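Uncharacterized protein (Bombyx mori, PDB 5AZ0) is an aldo-keto reductase (AKR2E5) with a TIM-barrel fold that probably reduces carbonyl compounds using a nicotinamide cofactor. Local coordinates at residues Leu249-Lys254 / Thr260-Gly265; Pro18-Gly23 / Ser289-Gln294; Asn201-Gln206 / Phe226-Pro231. One frame throughout, in Å; residues are numbered along the deposited sequence.

Interaction 1: residues Leu249-Lys254 / Thr260-Gly265; sequences LAIGRK and TQVNLG
V262 presents both of its methyl groups to helix 246-255. Its CG1 meets I251 CG2 at 3.8 Å, and the two branched side chains cross at about a right angle, so methyl rests on methyl without the chains running alongside each other. The other branch, V262 CG2, lies mainly over the main chain of G252, 3.9 Å from G252 N, though it too comes near I251 CG2. In V262 the CG1 branch is anti to the backbone N (chi1 170°), which carries CG2 round beside that N and spreads the two methyls over neighbouring residues of the partner helix. The side chains that meet are apolar, and no hydrogen bond spans the contact.

Each residue type fits its station. Valine and isoleucine offer branches close to the backbone, suited to helices that meet at short range: the CA atoms of G252 and V262 are 6.4 Å apart. A side-chain carbon on G252 would still stand 4.5 Å from V262 CG2, but would come within 2.8 Å of L249 O, so the tight approach of its own helix, more than the valine, appears to favour glycine.

Further out, polar groups tie the two helices down. Q261 bonds through OE1 to T258 N in the turn between the helices and through NE2 to E286 O, while the extended K254 carries its NZ to salt bridges with D296, just before helix 297-304, and D299, in its first turn. That helix packs against the apolar pair: I251 touches D299 and T302, and V262 touches L303. Helices 246-255 and 259-269, joined by a short turn, thus meet with 297-304 as their third partner, and 259-269 runs on toward the last barrel strand, 273-274.

Interaction 2: residues Pro18-Gly23 / Ser289-Gln294; sequences PALGYG and SIFDFQ
The ring of F291 meets L20 at its edge: L20 CB lies near the ring plane, 4.0 Å from F291 CZ. A19 CB approaches obliquely, 4.3 Å from F291 CE1. One face of the ring is taken by its own neighbour in sequence, I290, whose CG1 sits 3.4 Å above the plane over the ring centre. A second phenylalanine, F293, has I290 CA in its plane at the edge, so I290 is bordered by both rings. Y268 adds an edge-to-face stack with F291.

The phenyl ring reaches across because F291 CG is anti to its carbonyl carbon (chi1 -57°), sending the flat group forward from its loop; the nearest CA atoms, those of A19 and F291, are 9.5 Å apart. A large aromatic suits such a span, while on the other side a mere methyl, that of A19, is enough. L20 turns its branched end past the ring toward I290, with 4.4 Å between L20 CD1 and I290 CD1. These contacts are dispersive; the loop is held instead by a salt bridge from D292 OD1 and a hydrogen bond from S289 O, both to K257 NZ, and by S289 OG on L285 O.

Backbone bonds from A19 and G21 to S274 join the residues leading into strand 22-23 to the last strand, 273-274, and A19 also bonds to P7 beside the N-terminal hairpin 8-10/16-18. Against this seam lies the loop between helices 281-287 and 297-304, with I290 resting also on Q261 and L264 of helix 259-269.

Interaction 3: residues Asn201-Gln206 / Phe226-Pro231; sequences NLNLSQ and FGTMVP. With ACT (acetate ion), chain D.
F226 begins the contact with its backbone, its carbonyl carbon 4.1 Å from N201 CB, while its ring turns off to T260 and N263. It also opens a type II' beta turn, closed where M229 N donates to F226 O. G227, at the turn's second position, has positive phi (48°), which favours glycine, and N201 ND2 lies 3.4 Å from G227 CA; a side-chain carbon there would strike N201 CG. T228 N donates to a water at 2.9 Å, and that water donates to N203 OD1 at 2.6 Å, bridging the loops. N203 ND2 is held by E240 O and F306 O.

N201 CG stands between its backbone N and carbonyl carbon (chi1 53°), which turns the amide over G227. ND2 bonds to E199 OE2 and S224 O, while OD1 takes L204 N at 3.0 Å, an Asx motif, with the donor above the carbonyl plane. An alanine here is likely to leave E199 and S224 O without this donor and L204 N without its side-chain acceptor. Q206 NE2 donates to an acetate oxygen, ACT O, at 2.9 Å in a nearly straight bond (166°); R311 NH1 also binds this ion, probably from the crystallisation liquor.

Both loops follow barrel strands, 195-199 and 219-223, on the side where aldo-keto reductases bind cofactor; no direct hydrogen bond joins the two segments, and the water and the N201 amide probably link the loops.

In the fold
Helix 259-269 is common ground: it supplies one side of interaction 1, and its Q261 and L264 back the loop of interaction 2, while T260 and N263 meet F226 and M229 of interaction 3. Interactions 2 and 3 do not touch, their nearest atoms being about 8 Å apart. Interaction 1 is buried and aliphatic, lying between helices outside the barrel, its centre about 22 Å from that of the chain. Interaction 2, also largely buried, is apolar and centred on an aromatic ring, and joins distant parts of the sequence near the barrel's closing seam. Interaction 3, only partly buried at the strand ends, relies on amides, a tight turn and water.

Interaction 1: residues Leu249-Lys254 / Thr260-Gly265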
loop_
_atom_site.group_PDB
_atom_site.type_symbol
_atom_site.label_atom_id
_atom_site.label_comp_id
_atom_site.label_asym_id
_atom_site.label_seq_id
_atom_site.Cartn_x
_atom_site.Cartn_y
_atom_site.Cartn_z
ATOM N N LEU A 249 -16.245 -17.956 8.583
ATOM C CA LEU A 249 -17.569 -17.663 9.300
ATOM C C LEU A 249 -17.579 -18.089 10.755
ATOM O O LEU A 249 -18.020 -17.338 11.659
ATOM C CB LEU A 249 -18.753 -18.258 8.552
ATOM C CG LEU A 249 -18.941 -17.817 7.074
ATOM C CD1 LEU A 249 -19.683 -18.866 6.264
ATOM C CD2 LEU A 249 -19.641 -16.467 6.941
ATOM N N ALA A 250 -16.967 -19.238 11.026
ATOM C CA ALA A 250 -16.951 -19.777 12.384
ATOM C C ALA A 250 -16.085 -18.966 13.293
ATOM O O ALA A 250 -16.453 -18.637 14.443
ATOM C CB ALA A 250 -16.510 -21.241 12.383
ATOM N N ILE A 251 -14.898 -18.635 12.798
ATOM C CA ILE A 251 -14.019 -17.664 13.530
ATOM C C ILE A 251 -14.773 -16.334 13.697
ATOM O O ILE A 251 -14.751 -15.740 14.787
ATOM C CB ILE A 251 -12.635 -17.488 12.836
ATOM C CG1 ILE A 251 -11.857 -18.836 12.868
ATOM C CG2 ILE A 251 -11.796 -16.420 13.533
ATOM C CD1 ILE A 251 -10.863 -19.030 11.756
ATOM N N GLY A 252 -15.439 -15.895 12.627
ATOM C CA GLY A 252 -16.368 -14.740 12.712
ATOM C C GLY A 252 -17.307 -14.776 13.923
ATOM O O GLY A 252 -17.203 -13.936 14.865
ATOM N N ARG A 253 -18.174 -15.791 13.946
ATOM C CA ARG A 253 -19.172 -15.912 15.041
ATOM C C ARG A 253 -18.476 -15.975 16.379
ATOM O O ARG A 253 -18.926 -15.393 17.363
ATOM C CB ARG A 253 -20.094 -17.122 14.870
ATOM C CG ARG A 253 -21.036 -17.045 13.671
ATOM C CD ARG A 253 -21.940 -18.289 13.634
ATOM N NE ARG A 253 -21.186 -19.510 13.290
ATOM C CZ ARG A 253 -21.059 -20.047 12.060
ATOM N NH1 ARG A 253 -21.657 -19.516 10.981
ATOM N NH2 ARG A 253 -20.323 -21.156 11.902
ATOM N N LYS A 254 -17.351 -16.650 16.454
ATOM C CA LYS A 254 -16.680 -16.696 17.737
ATOM C C LYS A 254 -16.342 -15.340 18.340
ATOM O O LYS A 254 -16.515 -15.134 19.524
ATOM C CB LYS A 254 -15.448 -17.579 17.634
ATOM C CG LYS A 254 -14.658 -17.690 18.897
ATOM C CD LYS A 254 -13.505 -18.664 18.686
ATOM C CE LYS A 254 -12.580 -18.581 19.884
ATOM N NZ LYS A 254 -11.436 -19.499 19.688
ATOM N N THR A 260 -14.330 -10.399 6.475
ATOM C CA THR A 260 -13.339 -9.418 6.097
ATOM C C THR A 260 -12.659 -8.859 7.332
ATOM O O THR A 260 -11.473 -8.622 7.317
ATOM C CB THR A 260 -13.934 -8.305 5.246
ATOM O OG1 THR A 260 -15.017 -7.721 5.940
ATOM C CG2 THR A 260 -14.371 -8.845 3.954
ATOM N N GLN A 261 -13.383 -8.710 8.418
ATOM C CA GLN A 261 -12.785 -8.226 9.624
ATOM C C GLN A 261 -11.811 -9.180 10.290
ATOM O O GLN A 261 -10.894 -8.721 11.016
ATOM C CB GLN A 261 -13.845 -7.856 10.664
ATOM C CG GLN A 261 -14.730 -6.678 10.272
ATOM C CD GLN A 261 -15.909 -6.456 11.234
ATOM O OE1 GLN A 261 -16.526 -7.402 11.686
ATOM N NE2 GLN A 261 -16.173 -5.202 11.591
ATOM N N VAL A 262 -12.087 -10.485 10.146
ATOM C CA VAL A 262 -11.201 -11.496 10.620
ATOM C C VAL A 262 -9.881 -11.372 9.867
ATOM O O VAL A 262 -8.869 -11.284 10.495
ATOM C CB VAL A 262 -11.786 -12.941 10.476
ATOM C CG1 VAL A 262 -10.734 -14.015 10.768
ATOM C CG2 VAL A 262 -12.936 -13.145 11.463
ATOM N N ASN A 263 -9.969 -11.398 8.560
ATOM C CA ASN A 263 -8.843 -11.137 7.657
ATOM C C ASN A 263 -8.018 -9.896 8.064
ATOM O O ASN A 263 -6.817 -10.023 8.300
ATOM C CB ASN A 263 -9.350 -11.033 6.247
ATOM C CG ASN A 263 -8.265 -11.089 5.196
ATOM O OD1 ASN A 263 -7.069 -10.765 5.424
ATOM N ND2 ASN A 263 -8.666 -11.447 4.015
ATOM N N LEU A 264 -8.652 -8.728 8.245
ATOM C CA LEU A 264 -7.877 -7.531 8.630
ATOM C C LEU A 264 -7.303 -7.610 10.008
ATOM O O LEU A 264 -6.178 -7.129 10.280
ATOM C CB LEU A 264 -8.665 -6.211 8.474
ATOM C CG LEU A 264 -9.078 -5.908 7.053
ATOM C CD1 LEU A 264 -9.734 -4.495 6.951
ATOM C CD2 LEU A 264 -7.949 -6.054 6.057
ATOM N N GLY A 265 -8.071 -8.160 10.927
ATOM C CA GLY A 265 -7.574 -8.282 12.269
ATOM C C GLY A 265 -6.387 -9.235 12.418
ATOM O O GLY A 265 -5.510 -9.025 13.248
#

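Interaction 2: residues Pro18-Gly23 / Ser289-Gln294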
loop_
_atom_site.group_PDB
_atom_site.type_symbol
_atom_site.label_atom_id
_atom_site.label_comp_id
_atom_site.label_asym_id
_atom_site.label_seq_id
_atom_site.Cartn_x
_atom_site.Cartn_y
_atom_site.Cartn_z
ATOM N N PRO A 18 -0.623 5.022 11.102
ATOM C CA PRO A 18 -1.858 4.322 11.508
ATOM C C PRO A 18 -1.944 2.972 10.844
ATOM O O PRO A 18 -1.665 2.844 9.608
ATOM C CB PRO A 18 -2.992 5.259 11.000
ATOM C CG PRO A 18 -2.364 6.636 10.972
ATOM C CD PRO A 18 -0.918 6.370 10.539
ATOM N N ALA A 19 -2.385 1.995 11.633
ATOM C CA ALA A 19 -2.389 0.567 11.241
ATOM C C ALA A 19 -3.335 0.198 10.154
ATOM O O ALA A 19 -3.265 -0.910 9.589
ATOM C CB ALA A 19 -2.690 -0.257 12.414
ATOM N N LEU A 20 -4.230 1.128 9.818
ATOM C CA LEU A 20 -5.117 0.970 8.691
ATOM C C LEU A 20 -5.078 2.239 7.876
ATOM O O LEU A 20 -4.970 3.325 8.429
ATOM C CB LEU A 20 -6.485 0.721 9.226
ATOM C CG LEU A 20 -7.632 0.359 8.308
ATOM C CD1 LEU A 20 -7.475 -1.097 7.942
ATOM C CD2 LEU A 20 -8.933 0.568 9.128
ATOM N N GLY A 21 -5.057 2.083 6.561
ATOM C CA GLY A 21 -5.045 3.192 5.614
ATOM C C GLY A 21 -6.120 3.048 4.541
ATOM O O GLY A 21 -6.522 1.921 4.199
ATOM N N TYR A 22 -6.572 4.198 4.019
ATOM C CA TYR A 22 -7.590 4.272 3.003
ATOM C C TYR A 22 -6.943 4.199 1.621
ATOM O O TYR A 22 -6.249 5.108 1.199
ATOM C CB TYR A 22 -8.448 5.584 3.208
ATOM C CG TYR A 22 -9.597 5.740 2.255
ATOM C CD1 TYR A 22 -9.413 6.267 0.979
ATOM C CD2 TYR A 22 -10.875 5.352 2.623
ATOM C CE1 TYR A 22 -10.494 6.399 0.096
ATOM C CE2 TYR A 22 -11.946 5.474 1.743
ATOM C CZ TYR A 22 -11.763 6.016 0.517
ATOM O OH TYR A 22 -12.841 6.045 -0.322
ATOM N N GLY A 23 -7.174 3.113 0.905
ATOM C CA GLY A 23 -6.656 2.929 -0.426
ATOM C C GLY A 23 -7.356 3.768 -1.508
ATOM O O GLY A 23 -8.553 4.024 -1.428
ATOM N N SER A 289 -13.337 -1.521 12.336
ATOM C CA SER A 289 -13.868 -2.057 13.616
ATOM C C SER A 289 -13.233 -3.446 13.834
ATOM O O SER A 289 -13.931 -4.472 13.835
ATOM C CB SER A 289 -15.409 -2.077 13.574
ATOM O OG SER A 289 -15.931 -0.888 12.913
ATOM N N ILE A 290 -11.891 -3.436 13.986
ATOM C CA ILE A 290 -11.068 -4.645 13.957
ATOM C C ILE A 290 -9.980 -4.681 14.998
ATOM O O ILE A 290 -9.077 -5.522 14.928
ATOM C CB ILE A 290 -10.373 -4.832 12.605
ATOM C CG1 ILE A 290 -9.429 -3.661 12.310
ATOM C CG2 ILE A 290 -11.374 -4.977 11.463
ATOM C CD1 ILE A 290 -8.501 -3.865 11.152
ATOM N N PHE A 291 -10.008 -3.756 15.941
ATOM C CA PHE A 291 -8.879 -3.600 16.854
ATOM C C PHE A 291 -9.170 -4.078 18.298
ATOM O O PHE A 291 -8.257 -4.192 19.105
ATOM C CB PHE A 291 -8.397 -2.139 16.797
ATOM C CG PHE A 291 -8.008 -1.709 15.416
ATOM C CD1 PHE A 291 -6.849 -2.222 14.811
ATOM C CD2 PHE A 291 -8.802 -0.830 14.693
ATOM C CE1 PHE A 291 -6.505 -1.829 13.528
ATOM C CE2 PHE A 291 -8.444 -0.432 13.411
ATOM C CZ PHE A 291 -7.306 -0.944 12.825
ATOM N N ASP A 292 -10.415 -4.476 18.550
ATOM C CA ASP A 292 -10.913 -4.855 19.865
ATOM C C ASP A 292 -11.013 -6.388 20.051
ATOM O O ASP A 292 -11.847 -6.848 20.817
ATOM C CB ASP A 292 -12.308 -4.225 20.049
ATOM C CG ASP A 292 -13.270 -4.664 18.996
ATOM O OD1 ASP A 292 -12.854 -5.430 18.102
ATOM O OD2 ASP A 292 -14.445 -4.235 19.019
ATOM N N PHE A 293 -10.204 -7.189 19.360
ATOM C CA PHE A 293 -10.292 -8.641 19.527
ATOM C C PHE A 293 -8.948 -9.293 19.282
ATOM O O PHE A 293 -8.173 -8.801 18.496
ATOM C CB PHE A 293 -11.459 -9.244 18.695
ATOM C CG PHE A 293 -11.200 -9.401 17.207
ATOM C CD1 PHE A 293 -11.335 -8.318 16.333
ATOM C CD2 PHE A 293 -10.955 -10.668 16.647
ATOM C CE1 PHE A 293 -11.172 -8.487 14.960
ATOM C CE2 PHE A 293 -10.766 -10.843 15.265
ATOM C CZ PHE A 293 -10.849 -9.746 14.420
ATOM N N GLN A 294 -8.665 -10.361 20.016
ATOM C CA GLN A 294 -7.397 -11.070 19.969
ATOM C C GLN A 294 -7.758 -12.455 19.433
ATOM O O GLN A 294 -8.634 -13.112 19.991
ATOM C CB GLN A 294 -6.802 -11.114 21.378
ATOM C CG GLN A 294 -5.373 -11.651 21.499
ATOM C CD GLN A 294 -4.294 -10.647 21.075
ATOM O OE1 GLN A 294 -4.468 -9.425 21.207
ATOM N NE2 GLN A 294 -3.171 -11.161 20.564
#

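Interaction 3: residues Asn201-Gln206 / Phe226-Pro231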
loop_
_atom_site.group_PDB
_atom_site.type_symbol
_atom_site.label_atom_id
_atom_site.label_comp_id
_atom_site.label_asym_id
_atom_site.label_seq_id
_atom_site.Cartn_x
_atom_site.Cartn_y
_atom_site.Cartn_z
ATOM N N ASN A 201 -1.879 -11.178 2.239
ATOM C CA ASN A 201 -3.276 -11.668 2.428
ATOM C C ASN A 201 -3.249 -13.162 2.930
ATOM O O ASN A 201 -2.193 -13.677 3.343
ATOM C CB ASN A 201 -4.091 -11.441 1.140
ATOM C CG ASN A 201 -3.408 -12.036 -0.072
ATOM O OD1 ASN A 201 -3.188 -13.275 -0.128
ATOM N ND2 ASN A 201 -3.124 -11.203 -1.083
ATOM N N LEU A 202 -4.412 -13.800 3.063
ATOM C CA LEU A 202 -4.451 -15.122 3.688
ATOM C C LEU A 202 -3.754 -16.238 2.828
ATOM O O LEU A 202 -3.215 -17.157 3.389
ATOM C CB LEU A 202 -5.862 -15.468 4.100
ATOM C CG LEU A 202 -6.389 -14.610 5.218
ATOM C CD1 LEU A 202 -7.886 -14.793 5.294
ATOM C CD2 LEU A 202 -5.726 -14.933 6.563
ATOM N N ASN A 203 -3.731 -16.077 1.513
ATOM C CA ASN A 203 -3.078 -16.971 0.600
ATOM C C ASN A 203 -1.626 -16.658 0.328
ATOM O O ASN A 203 -0.907 -17.576 -0.118
ATOM C CB ASN A 203 -3.800 -16.999 -0.754
ATOM C CG ASN A 203 -5.242 -17.493 -0.637
ATOM O OD1 ASN A 203 -6.134 -16.998 -1.288
ATOM N ND2 ASN A 203 -5.466 -18.452 0.235
ATOM N N LEU A 204 -1.209 -15.373 0.526
ATOM C CA LEU A 204 0.167 -14.953 0.346
ATOM C C LEU A 204 0.693 -14.309 1.614
ATOM O O LEU A 204 0.728 -13.068 1.760
ATOM C CB LEU A 204 0.274 -13.997 -0.809
ATOM C CG LEU A 204 1.683 -13.681 -1.337
ATOM C CD1 LEU A 204 2.191 -14.841 -2.184
ATOM C CD2 LEU A 204 1.702 -12.388 -2.195
ATOM N N SER A 205 1.123 -15.129 2.542
ATOM C CA SER A 205 1.555 -14.609 3.839
ATOM C C SER A 205 2.865 -13.842 3.818
ATOM O O SER A 205 3.107 -13.106 4.756
ATOM C CB SER A 205 1.744 -15.767 4.847
ATOM O OG SER A 205 2.955 -16.484 4.534
ATOM N N GLN A 206 3.756 -14.136 2.864
ATOM C CA GLN A 206 5.149 -13.606 2.796
ATOM C C GLN A 206 5.887 -13.662 4.120
ATOM O O GLN A 206 6.544 -12.699 4.564
ATOM C CB GLN A 206 5.169 -12.192 2.164
ATOM C CG GLN A 206 4.425 -12.226 0.851
ATOM C CD GLN A 206 5.096 -11.487 -0.239
ATOM O OE1 GLN A 206 6.206 -11.832 -0.642
ATOM N NE2 GLN A 206 4.427 -10.474 -0.762
ATOM N N PHE A 226 -7.178 -8.638 1.072
ATOM C CA PHE A 226 -8.219 -9.674 0.935
ATOM C C PHE A 226 -7.904 -10.674 -0.175
ATOM O O PHE A 226 -8.671 -11.623 -0.387
ATOM C CB PHE A 226 -9.571 -9.018 0.609
ATOM C CG PHE A 226 -10.059 -8.055 1.672
ATOM C CD1 PHE A 226 -10.261 -8.472 2.962
ATOM C CD2 PHE A 226 -10.313 -6.722 1.362
ATOM C CE1 PHE A 226 -10.655 -7.564 3.956
ATOM C CE2 PHE A 226 -10.726 -5.818 2.325
ATOM C CZ PHE A 226 -10.944 -6.238 3.613
ATOM N N GLY A 227 -6.789 -10.463 -0.874
ATOM C CA GLY A 227 -6.393 -11.286 -1.983
ATOM C C GLY A 227 -7.567 -11.478 -2.923
ATOM O O GLY A 227 -8.184 -10.500 -3.347
ATOM N N THR A 228 -7.899 -12.732 -3.235
ATOM C CA THR A 228 -9.039 -13.023 -4.154
ATOM C C THR A 228 -10.306 -13.388 -3.373
ATOM O O THR A 228 -11.237 -13.914 -3.921
ATOM C CB THR A 228 -8.680 -14.155 -5.161
ATOM O OG1 THR A 228 -8.227 -15.324 -4.451
ATOM C CG2 THR A 228 -7.580 -13.686 -6.174
ATOM N N MET A 229 -10.370 -13.086 -2.089
ATOM C CA MET A 229 -11.514 -13.494 -1.297
ATOM C C MET A 229 -12.761 -12.744 -1.680
ATOM O O MET A 229 -13.853 -13.321 -1.719
ATOM C CB MET A 229 -11.266 -13.283 0.175
ATOM C CG MET A 229 -12.415 -13.790 0.995
ATOM S SD MET A 229 -11.979 -13.784 2.709
ATOM C CE MET A 229 -12.135 -12.040 3.082
ATOM N N VAL A 230 -12.592 -11.452 -1.898
ATOM C CA VAL A 230 -13.678 -10.583 -2.370
ATOM C C VAL A 230 -14.009 -10.757 -3.880
ATOM O O VAL A 230 -13.087 -10.785 -4.709
ATOM C CB VAL A 230 -13.374 -9.086 -2.041
ATOM C CG1 VAL A 230 -13.370 -8.869 -0.526
ATOM C CG2 VAL A 230 -12.067 -8.575 -2.698
ATOM N N PRO A 231 -15.318 -10.846 -4.247
ATOM C CA PRO A 231 -15.759 -10.974 -5.667
ATOM C C PRO A 231 -14.953 -10.229 -6.793
ATOM O O PRO A 231 -14.618 -10.854 -7.814
ATOM C CB PRO A 231 -17.225 -10.508 -5.608
ATOM C CG PRO A 231 -17.694 -10.927 -4.245
ATOM C CD PRO A 231 -16.478 -10.985 -3.334
HETATM C C ACT D . 7.322 -9.160 -2.842
HETATM O O ACT D . 5.992 -9.136 -2.833
HETATM O OXT ACT D . 8.089 -8.156 -2.782
HETATM C CH3 ACT D . 8.144 -10.414 -2.935
HETATM O O HOH W 1 -6.050 -14.934 -2.850
HETATM O O HOH W 2 -7.155 -14.315 0.476
#